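FAA hydrolase family protein (Pseudomonas aeruginosa, PDB 6J5Y) probably hydrolyses fumarylpyruvate as a manganese-binding enzyme of the FAH superfamily, with pyruvate bound in its pocket. Local coordinates at residues A[32-35]-A[36-40]; A[41-44]-A[45-48]; A[115-118]-A[119-123]. One frame throughout, in Å; residues are numbered along the deposited sequence.

In the fold
All three contacts are local and lie in two parts of the fold. Interactions 1 and 2 follow each other on helix 34-39 and the loop leading to strand 50-54. They touch: Pro44 packs on Ala34, Ala37 and Arg38, and Phe42 N probably bonds to Ala37 O. Interaction 3 starts the helix 117-126, with its centre about 17 Å from that of interaction 1. Interactions 1 and 3 are partly buried and approach the pyruvate through His36 and Arg117. Interaction 2 is a surface turn. Helical backbone bonds dominate 1 and 3, each with a polar side-chain bond, His36 to Glu39 and Arg117 to Gln120. In interaction 2, Asp43 holds the turn.

Interaction 1: A[32-35]-A[36-40]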
ATOM      1  N   ASN A  32       9.778   5.625   2.605  1.00 21.19           N
ATOM      2  CA  ASN A  32      10.165   4.689   3.687  1.00 23.97           C
ATOM      3  C   ASN A  32      11.258   3.716   3.243  1.00 21.67           C
ATOM      4  O   ASN A  32      11.515   2.778   3.984  1.00 20.36           O
ATOM      5  CB  ASN A  32       8.977   3.886   4.224  1.00 24.60           C
ATOM      6  CG  ASN A  32       9.139   3.527   5.683  1.00 24.60           C
ATOM      7  OD1 ASN A  32      10.003   4.076   6.367  1.00 22.57           O
ATOM      8  ND2 ASN A  32       8.272   2.652   6.175  1.00 23.29           N
ATOM      9  N   TYR A  33      11.882   3.941   2.089  1.00 23.13           N
ATOM     10  CA  TYR A  33      13.065   3.180   1.627  1.00 22.94           C
ATOM     11  C   TYR A  33      14.090   4.229   1.210  1.00 24.31           C
ATOM     12  O   TYR A  33      13.722   5.069   0.380  1.00 24.03           O
ATOM     13  CB  TYR A  33      12.716   2.236   0.474  1.00 21.83           C
ATOM     14  CG  TYR A  33      11.883   1.022   0.825  1.00 22.90           C
ATOM     15  CD1 TYR A  33      10.508   1.113   0.950  1.00 22.25           C
ATOM     16  CD2 TYR A  33      12.456  -0.231   0.978  1.00 24.56           C
ATOM     17  CE1 TYR A  33       9.726   0.004   1.224  1.00 21.66           C
ATOM     18  CE2 TYR A  33      11.685  -1.355   1.251  1.00 27.21           C
ATOM     19  CZ  TYR A  33      10.310  -1.235   1.382  1.00 24.48           C
ATOM     20  OH  TYR A  33       9.522  -2.320   1.676  1.00 26.91           O
ATOM     21  N   ALA A  34      15.292   4.188   1.778  1.00 25.92           N
ATOM     22  CA  ALA A  34      16.338   5.218   1.566  1.00 27.91           C
ATOM     23  C   ALA A  34      16.591   5.373   0.064  1.00 27.21           C
ATOM     24  O   ALA A  34      16.597   6.514  -0.417  1.00 30.48           O
ATOM     25  CB  ALA A  34      17.602   4.848   2.319  1.00 28.22           C
ATOM     26  N   ALA A  35      16.723   4.258  -0.666  1.00 31.63           N
ATOM     27  CA  ALA A  35      17.041   4.258  -2.118  1.00 30.31           C
ATOM     28  C   ALA A  35      15.928   4.990  -2.874  1.00 28.58           C
ATOM     29  O   ALA A  35      16.252   5.795  -3.760  1.00 29.95           O
ATOM     30  CB  ALA A  35      17.260   2.849  -2.621  1.00 32.74           C
ATOM     31  N   HIS A  36      14.657   4.757  -2.532  1.00 27.88           N
ATOM     32  CA  HIS A  36      13.500   5.464  -3.154  1.00 27.06           C
ATOM     33  C   HIS A  36      13.517   6.964  -2.822  1.00 25.97           C
ATOM     34  O   HIS A  36      13.308   7.774  -3.750  1.00 28.42           O
ATOM     35  CB  HIS A  36      12.164   4.850  -2.724  1.00 28.29           C
ATOM     36  CG  HIS A  36      10.997   5.520  -3.361  1.00 29.96           C
ATOM     37  ND1 HIS A  36      10.886   5.659  -4.729  1.00 31.10           N
ATOM     38  CD2 HIS A  36       9.908   6.113  -2.829  1.00 30.12           C
ATOM     39  CE1 HIS A  36       9.767   6.305  -5.006  1.00 32.57           C
ATOM     40  NE2 HIS A  36       9.148   6.583  -3.860  1.00 31.80           N
ATOM     41  N   ALA A  37      13.712   7.334  -1.551  1.00 25.19           N
ATOM     42  CA  ALA A  37      13.843   8.750  -1.118  1.00 27.24           C
ATOM     43  C   ALA A  37      14.879   9.469  -1.993  1.00 27.54           C
ATOM     44  O   ALA A  37      14.553  10.565  -2.520  1.00 28.33           O
ATOM     45  CB  ALA A  37      14.208   8.834   0.355  1.00 25.70           C
ATOM     46  N   ARG A  38      16.065   8.868  -2.157  1.00 31.88           N
ATOM     47  CA  ARG A  38      17.200   9.428  -2.944  1.00 34.04           C
ATOM     48  C   ARG A  38      16.788   9.594  -4.414  1.00 31.46           C
ATOM     49  O   ARG A  38      17.058  10.684  -4.976  1.00 29.19           O
ATOM     50  CB  ARG A  38      18.455   8.554  -2.831  1.00 38.19           C
ATOM     51  CG  ARG A  38      19.265   8.771  -1.559  1.00 44.11           C
ATOM     52  CD  ARG A  38      20.661   8.155  -1.639  1.00 48.87           C
ATOM     53  NE  ARG A  38      20.729   7.043  -2.590  1.00 52.62           N
ATOM     54  CZ  ARG A  38      20.633   5.745  -2.295  1.00 50.96           C
ATOM     55  NH1 ARG A  38      20.482   5.330  -1.048  1.00 51.97           N
ATOM     56  NH2 ARG A  38      20.689   4.855  -3.271  1.00 47.66           N
ATOM     57  N   GLU A  39      16.137   8.593  -5.024  1.00 30.70           N
ATOM     58  CA  GLU A  39      15.750   8.666  -6.466  1.00 28.22           C
ATOM     59  C   GLU A  39      14.709   9.783  -6.670  1.00 30.07           C
ATOM     60  O   GLU A  39      14.642  10.338  -7.778  1.00 28.06           O
ATOM     61  CB  GLU A  39      15.306   7.296  -6.997  1.00 29.38           C
ATOM     62  CG  GLU A  39      13.857   6.939  -6.750  1.00 29.79           C
ATOM     63  CD  GLU A  39      13.339   5.684  -7.442  1.00 30.08           C
ATOM     64  OE1 GLU A  39      13.920   5.275  -8.469  1.00 30.45           O
ATOM     65  OE2 GLU A  39      12.334   5.127  -6.967  1.00 28.65           O
ATOM     66  N   MET A  40      13.941  10.138  -5.638  1.00 30.20           N
ATOM     67  CA  MET A  40      12.912  11.210  -5.726  1.00 30.65           C
ATOM     68  C   MET A  40      13.536  12.570  -5.395  1.00 30.06           C
ATOM     69  O   MET A  40      12.809  13.555  -5.477  1.00 29.16           O
ATOM     70  CB  MET A  40      11.731  10.907  -4.803  1.00 28.41           C
ATOM     71  CG  MET A  40      11.041   9.605  -5.185  1.00 31.20           C
ATOM     72  SD  MET A  40      10.262   9.663  -6.835  1.00 31.85           S
ATOM     73  CE  MET A  40      10.882   8.174  -7.609  1.00 39.34           C
TER
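The short helix 34-39 lines the pyruvate pocket through His36, with Tyr33 at its N-cap position. Three successive i to i+4 backbone bonds wind the helix. Ala37 N binds Tyr33 O at 3.0 Å, almost straight (172°). Arg38 N reaches Ala34 O, also at 3.0 Å, and Glu39 N reaches Ala35 O at 3.1 Å. Arg38 folds back along the helix surface, bending at chi3, and Ala35 CA lies over one guanidinium face, near the rim. Arg38 NH2 ends 4.0 Å from Ala35 CB.

His36 sends its ring away from Tyr33. With CG anti to the backbone N (chi1 -179°) and the ring turned by chi2, ND1 faces the Glu39 carboxylate; Glu39 CG lies between its own N and carbonyl carbon. His36 ND1 donates to Glu39 OE2 at 2.7 Å. The oxygen lies in the imidazole plane and accepts through its anti lone pair. Met40 CG sits over one ring face, near its rim. The bond would fix the ring's rotation. Glu39 OE2 also accepts from Gly206 N, so Glu39, tied to that loop, would help to orient His36. The His36 side chain touches the bound pyruvate. The arrangement is a histidine-carboxylate pair in a ligand pocket.

Interaction 2: A[41-44]-A[45-48]; sequences GFDP and EREP
Asp43 to Arg46 form a type I beta turn on the loop between helix 34-39 and strand 50-54. The Asp43 side chain is the main link. A trans chi1 (-179°) swings the Asp43 carboxylate along the following chain. Asp43 OD1 then accepts from Glu45 N at 2.9 Å, with an N-H...O angle of 153°, which makes an Asx turn. The N-H comes from above the carboxylate plane, about 40° out of it. The backbone oxygen of Asp43 is used as well. Arg46 N donates to Asp43 O at 3.1 Å, from well above the carbonyl plane, and this bond closes the beta turn. Glu47 N adds a weak bond to the same oxygen.

The other carboxylate oxygen faces Arg46. Asp43 OD2 lies 3.6 Å from Arg46 CG, against the aliphatic part of that chain. The arginine bends at chi2 and chi3, and its end leads away from the turn. Asp43 OD2 is 4.5 Å from Arg46 NE and well out of the guanidinium plane, with no N-H pointing at it. The attraction is therefore probably a general charge effect. Glu45 keeps an extended chain beyond CG. Glu45 CB stays 3.4 Å from Asp43 OD1, while its carboxylate points outward.

Pro44 takes the second position of the turn, and its ring packs on Ala34, Ala37 and Arg38 of helix 34-39 and on Ile177. Glu47 sends its extended chain back toward Phe42. Glu47 OE1 comes 4.2 Å from Phe42 CD1, at the ring edge and near its plane. The Phe42 ring also makes a cation-pi contact with Arg31, a residue of the pyruvate pocket. Gly41, with positive phi, ends the preceding helix in a Schellman motif. The whole is an Asx turn overlaid on a type I beta turn.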
ATOM      1  N   GLY A  41      14.830  12.596  -5.053  1.00 33.09           N
ATOM      2  CA  GLY A  41      15.625  13.818  -4.822  1.00 33.53           C
ATOM      3  C   GLY A  41      15.626  14.242  -3.366  1.00 34.13           C
ATOM      4  O   GLY A  41      15.963  15.407  -3.104  1.00 36.20           O
ATOM      5  N   PHE A  42      15.306  13.340  -2.439  1.00 31.17           N
ATOM      6  CA  PHE A  42      15.221  13.645  -0.983  1.00 33.66           C
ATOM      7  C   PHE A  42      16.367  12.962  -0.234  1.00 34.79           C
ATOM      8  O   PHE A  42      17.003  12.024  -0.785  1.00 37.82           O
ATOM      9  CB  PHE A  42      13.820  13.312  -0.472  1.00 32.07           C
ATOM     10  CG  PHE A  42      12.772  14.163  -1.144  1.00 32.62           C
ATOM     11  CD1 PHE A  42      12.564  15.472  -0.743  1.00 32.75           C
ATOM     12  CD2 PHE A  42      12.039  13.682  -2.223  1.00 32.74           C
ATOM     13  CE1 PHE A  42      11.612  16.263  -1.373  1.00 32.53           C
ATOM     14  CE2 PHE A  42      11.098  14.473  -2.862  1.00 33.66           C
ATOM     15  CZ  PHE A  42      10.878  15.763  -2.430  1.00 34.37           C
ATOM     16  N   ASP A  43      16.646  13.451   0.976  1.00 32.32           N
ATOM     17  CA  ASP A  43      17.757  12.975   1.838  1.00 34.31           C
ATOM     18  C   ASP A  43      17.162  12.194   3.000  1.00 32.67           C
ATOM     19  O   ASP A  43      16.678  12.777   3.972  1.00 36.27           O
ATOM     20  CB  ASP A  43      18.635  14.133   2.326  1.00 35.18           C
ATOM     21  CG  ASP A  43      19.793  13.685   3.200  1.00 38.80           C
ATOM     22  OD1 ASP A  43      19.845  12.484   3.551  1.00 39.43           O
ATOM     23  OD2 ASP A  43      20.636  14.546   3.542  1.00 45.27           O
ATOM     24  N   PRO A  44      17.235  10.849   2.969  1.00 32.12           N
ATOM     25  CA  PRO A  44      16.539  10.034   3.964  1.00 31.50           C
ATOM     26  C   PRO A  44      17.228  10.082   5.335  1.00 33.40           C
ATOM     27  O   PRO A  44      16.681   9.560   6.287  1.00 32.41           O
ATOM     28  CB  PRO A  44      16.580   8.628   3.345  1.00 32.65           C
ATOM     29  CG  PRO A  44      17.860   8.634   2.498  1.00 30.84           C
ATOM     30  CD  PRO A  44      17.961  10.049   1.970  1.00 30.24           C
ATOM     31  N   GLU A  45      18.402  10.699   5.373  1.00 35.54           N
ATOM     32  CA  GLU A  45      19.128  10.799   6.654  1.00 40.96           C
ATOM     33  C   GLU A  45      18.708  12.065   7.408  1.00 38.47           C
ATOM     34  O   GLU A  45      18.856  12.088   8.618  1.00 44.64           O
ATOM     35  CB  GLU A  45      20.629  10.779   6.400  1.00 45.96           C
ATOM     36  CG  GLU A  45      21.157   9.411   6.003  1.00 51.02           C
ATOM     37  CD  GLU A  45      22.627   9.247   6.335  1.00 54.57           C
ATOM     38  OE1 GLU A  45      23.185   8.174   6.075  1.00 57.21           O
ATOM     39  OE2 GLU A  45      23.197  10.212   6.850  1.00 57.68           O
ATOM     40  N   ARG A  46      18.161  13.051   6.711  1.00 34.62           N
ATOM     41  CA  ARG A  46      17.824  14.346   7.355  1.00 36.42           C
ATOM     42  C   ARG A  46      16.320  14.622   7.373  1.00 31.95           C
ATOM     43  O   ARG A  46      15.913  15.573   7.994  1.00 29.93           O
ATOM     44  CB  ARG A  46      18.595  15.446   6.641  1.00 36.18           C
ATOM     45  CG  ARG A  46      20.070  15.421   6.990  1.00 40.63           C
ATOM     46  CD  ARG A  46      20.458  16.763   7.541  1.00 43.88           C
ATOM     47  NE  ARG A  46      21.721  17.177   6.998  1.00 49.09           N
ATOM     48  CZ  ARG A  46      22.103  18.420   6.853  1.00 43.04           C
ATOM     49  NH1 ARG A  46      21.305  19.402   7.226  1.00 45.10           N
ATOM     50  NH2 ARG A  46      23.282  18.664   6.337  1.00 46.44           N
ATOM     51  N   GLU A  47      15.533  13.810   6.708  1.00 29.67           N
ATOM     52  CA  GLU A  47      14.078  14.047   6.754  1.00 33.33           C
ATOM     53  C   GLU A  47      13.421  12.697   7.000  1.00 31.38           C
ATOM     54  O   GLU A  47      13.792  11.761   6.346  1.00 30.86           O
ATOM     55  CB  GLU A  47      13.615  14.717   5.469  1.00 36.96           C
ATOM     56  CG  GLU A  47      14.073  16.149   5.350  1.00 43.55           C
ATOM     57  CD  GLU A  47      13.762  16.849   4.042  1.00 47.22           C
ATOM     58  OE1 GLU A  47      14.301  16.412   2.985  1.00 48.28           O
ATOM     59  OE2 GLU A  47      12.961  17.811   4.085  1.00 44.60           O
ATOM     60  N   PRO A  48      12.452  12.550   7.902  1.00 28.59           N
ATOM     61  CA  PRO A  48      11.891  11.249   8.118  1.00 27.66           C
ATOM     62  C   PRO A  48      10.771  10.882   7.138  1.00 25.48           C
ATOM     63  O   PRO A  48      10.426  11.665   6.298  1.00 22.60           O
ATOM     64  CB  PRO A  48      11.255  11.431   9.496  1.00 28.79           C
ATOM     65  CG  PRO A  48      10.786  12.839   9.487  1.00 27.39           C
ATOM     66  CD  PRO A  48      11.839  13.580   8.704  1.00 28.68           C
TER

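Interaction 3: A[115-118]-A[119-123]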
ATOM      1  N   THR A 115      -0.534   5.916  -8.389  1.00 20.59           N
ATOM      2  CA  THR A 115      -0.224   7.343  -8.109  1.00 21.32           C
ATOM      3  C   THR A 115      -0.397   8.162  -9.390  1.00 19.30           C
ATOM      4  O   THR A 115       0.158   7.745 -10.389  1.00 17.24           O
ATOM      5  CB  THR A 115       1.205   7.483  -7.558  1.00 22.68           C
ATOM      6  OG1 THR A 115       1.279   6.764  -6.323  1.00 24.84           O
ATOM      7  CG2 THR A 115       1.609   8.918  -7.316  1.00 23.05           C
ATOM      8  N   ARG A 116      -1.169   9.264  -9.373  1.00 19.79           N
ATOM      9  CA  ARG A 116      -1.141  10.255 -10.480  1.00 20.02           C
ATOM     10  C   ARG A 116       0.062  11.135 -10.177  1.00 21.88           C
ATOM     11  O   ARG A 116      -0.119  12.094  -9.447  1.00 21.77           O
ATOM     12  CB  ARG A 116      -2.474  10.996 -10.598  1.00 19.83           C
ATOM     13  CG  ARG A 116      -3.630  10.040 -10.872  1.00 20.66           C
ATOM     14  CD  ARG A 116      -4.921  10.702 -11.260  1.00 20.62           C
ATOM     15  NE  ARG A 116      -5.615  11.322 -10.145  1.00 20.69           N
ATOM     16  CZ  ARG A 116      -6.898  11.648 -10.156  1.00 21.40           C
ATOM     17  NH1 ARG A 116      -7.440  12.209  -9.090  1.00 23.93           N
ATOM     18  NH2 ARG A 116      -7.638  11.398 -11.228  1.00 21.39           N
ATOM     19  N   ARG A 117       1.254  10.725 -10.607  1.00 22.90           N
ATOM     20  CA  ARG A 117       2.549  11.346 -10.168  1.00 24.24           C
ATOM     21  C   ARG A 117       2.608  12.844 -10.535  1.00 22.94           C
ATOM     22  O   ARG A 117       3.108  13.641  -9.688  1.00 24.44           O
ATOM     23  CB  ARG A 117       3.730  10.566 -10.754  1.00 21.85           C
ATOM     24  CG  ARG A 117       5.103  11.081 -10.342  1.00 23.01           C
ATOM     25  CD  ARG A 117       5.451  10.782  -8.897  1.00 23.03           C
ATOM     26  NE  ARG A 117       5.578   9.344  -8.730  1.00 24.32           N
ATOM     27  CZ  ARG A 117       5.481   8.666  -7.586  1.00 25.11           C
ATOM     28  NH1 ARG A 117       5.210   9.273  -6.436  1.00 25.00           N
ATOM     29  NH2 ARG A 117       5.625   7.356  -7.605  1.00 24.42           N
ATOM     30  N   ASP A 118       2.168  13.226 -11.733  1.00 23.93           N
ATOM     31  CA  ASP A 118       2.102  14.649 -12.195  1.00 24.34           C
ATOM     32  C   ASP A 118       1.318  15.482 -11.172  1.00 25.65           C
ATOM     33  O   ASP A 118       1.883  16.508 -10.674  1.00 26.09           O
ATOM     34  CB  ASP A 118       1.575  14.810 -13.631  1.00 24.95           C
ATOM     35  CG  ASP A 118       0.326  14.011 -13.999  1.00 26.25           C
ATOM     36  OD1 ASP A 118      -0.295  13.405 -13.102  1.00 24.15           O
ATOM     37  OD2 ASP A 118      -0.011  13.982 -15.201  1.00 27.15           O
ATOM     38  N   LEU A 119       0.120  15.027 -10.798  1.00 24.37           N
ATOM     39  CA  LEU A 119      -0.732  15.710  -9.779  1.00 25.73           C
ATOM     40  C   LEU A 119      -0.029  15.726  -8.415  1.00 26.80           C
ATOM     41  O   LEU A 119       0.010  16.804  -7.782  1.00 25.93           O
ATOM     42  CB  LEU A 119      -2.104  15.030  -9.689  1.00 24.66           C
ATOM     43  CG  LEU A 119      -2.961  15.067 -10.955  1.00 23.50           C
ATOM     44  CD1 LEU A 119      -4.372  14.563 -10.662  1.00 22.75           C
ATOM     45  CD2 LEU A 119      -3.007  16.469 -11.567  1.00 23.91           C
ATOM     46  N   GLN A 120       0.478  14.583  -7.952  1.00 22.28           N
ATOM     47  CA  GLN A 120       1.140  14.502  -6.630  1.00 24.24           C
ATOM     48  C   GLN A 120       2.303  15.503  -6.577  1.00 23.33           C
ATOM     49  O   GLN A 120       2.474  16.211  -5.552  1.00 23.16           O
ATOM     50  CB  GLN A 120       1.596  13.062  -6.368  1.00 24.17           C
ATOM     51  CG  GLN A 120       2.379  12.914  -5.065  1.00 24.56           C
ATOM     52  CD  GLN A 120       3.871  12.923  -5.294  1.00 24.90           C
ATOM     53  OE1 GLN A 120       4.371  12.289  -6.221  1.00 25.53           O
ATOM     54  NE2 GLN A 120       4.597  13.655  -4.466  1.00 24.60           N
ATOM     55  N   MET A 121       3.102  15.551  -7.631  1.00 26.13           N
ATOM     56  CA  MET A 121       4.325  16.398  -7.667  1.00 28.48           C
ATOM     57  C   MET A 121       3.911  17.864  -7.760  1.00 25.54           C
ATOM     58  O   MET A 121       4.546  18.677  -7.087  1.00 29.68           O
ATOM     59  CB  MET A 121       5.252  15.996  -8.816  1.00 29.69           C
ATOM     60  CG  MET A 121       5.973  14.689  -8.534  1.00 34.94           C
ATOM     61  SD  MET A 121       7.100  14.182  -9.877  1.00 37.54           S
ATOM     62  CE  MET A 121       8.362  15.440  -9.678  1.00 40.25           C
ATOM     63  N   ARG A 122       2.845  18.191  -8.490  1.00 29.09           N
ATOM     64  CA  ARG A 122       2.290  19.578  -8.537  1.00 28.75           C
ATOM     65  C   ARG A 122       1.838  20.024  -7.127  1.00 27.72           C
ATOM     66  O   ARG A 122       2.178  21.156  -6.704  1.00 24.90           O
ATOM     67  CB  ARG A 122       1.182  19.662  -9.583  1.00 33.11           C
ATOM     68  CG  ARG A 122       0.654  21.068  -9.832  1.00 39.56           C
ATOM     69  CD  ARG A 122      -0.157  21.147 -11.110  1.00 45.63           C
ATOM     70  NE  ARG A 122      -1.568  20.862 -10.870  1.00 56.91           N
ATOM     71  CZ  ARG A 122      -2.465  20.541 -11.806  1.00 59.54           C
ATOM     72  NH1 ARG A 122      -2.098  20.433 -13.077  1.00 63.43           N
ATOM     73  NH2 ARG A 122      -3.726  20.317 -11.464  1.00 57.50           N
ATOM     74  N   MET A 123       1.119  19.181  -6.388  1.00 26.92           N
ATOM     75  CA  MET A 123       0.681  19.529  -5.003  1.00 25.01           C
ATOM     76  C   MET A 123       1.918  19.695  -4.097  1.00 23.89           C
ATOM     77  O   MET A 123       1.988  20.719  -3.391  1.00 23.15           O
ATOM     78  CB  MET A 123      -0.281  18.482  -4.430  1.00 26.30           C
ATOM     79  CG  MET A 123      -1.541  18.291  -5.272  1.00 24.65           C
ATOM     80  SD  MET A 123      -2.596  19.774  -5.465  1.00 28.04           S
ATOM     81  CE  MET A 123      -1.914  20.424  -6.992  1.00 26.45           C
TER
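Arg117 and Gln120 lie side by side and point the same way at the start of helix 117-126, which follows strand 105-116 through an inverse gamma turn centred on Arg116. Their flat ends are nearly perpendicular, at 84°. Arg117 NH1 donates to Gln120 OE1 at 3.1 Å, in a nearly straight bond (168°). The oxygen is at the guanidinium edge, in its plane, but the donor stands above the carbonyl plane. The arginine bends at chi2 and chi3, and its NH2 forms a salt bridge with Glu82, a manganese ligand. Arg117 is thus in the metal's second shell, with Gln120 one shell further out. Thr115 CG2 sits over one face of this guanidinium, near its rim.

Met121 crosses the Arg117 chain, with Met121 SD 3.7 Å from Arg117 CG. At the helix start, Leu119 CD1 lies over one face of the Arg116 guanidinium, 3.5 Å from Arg116 NE. Ile132 O and Ser74 O take its NH1 and NH2.

Arg116 is the N-cap residue, and Gln120 N binds its O. With chi1 at 46°, Asp118 OD1, also bonded to Thr76 OG1, accepts from Leu119 N at 2.8 Å, a bent bond entering on the anti side and tilted from the carboxylate plane.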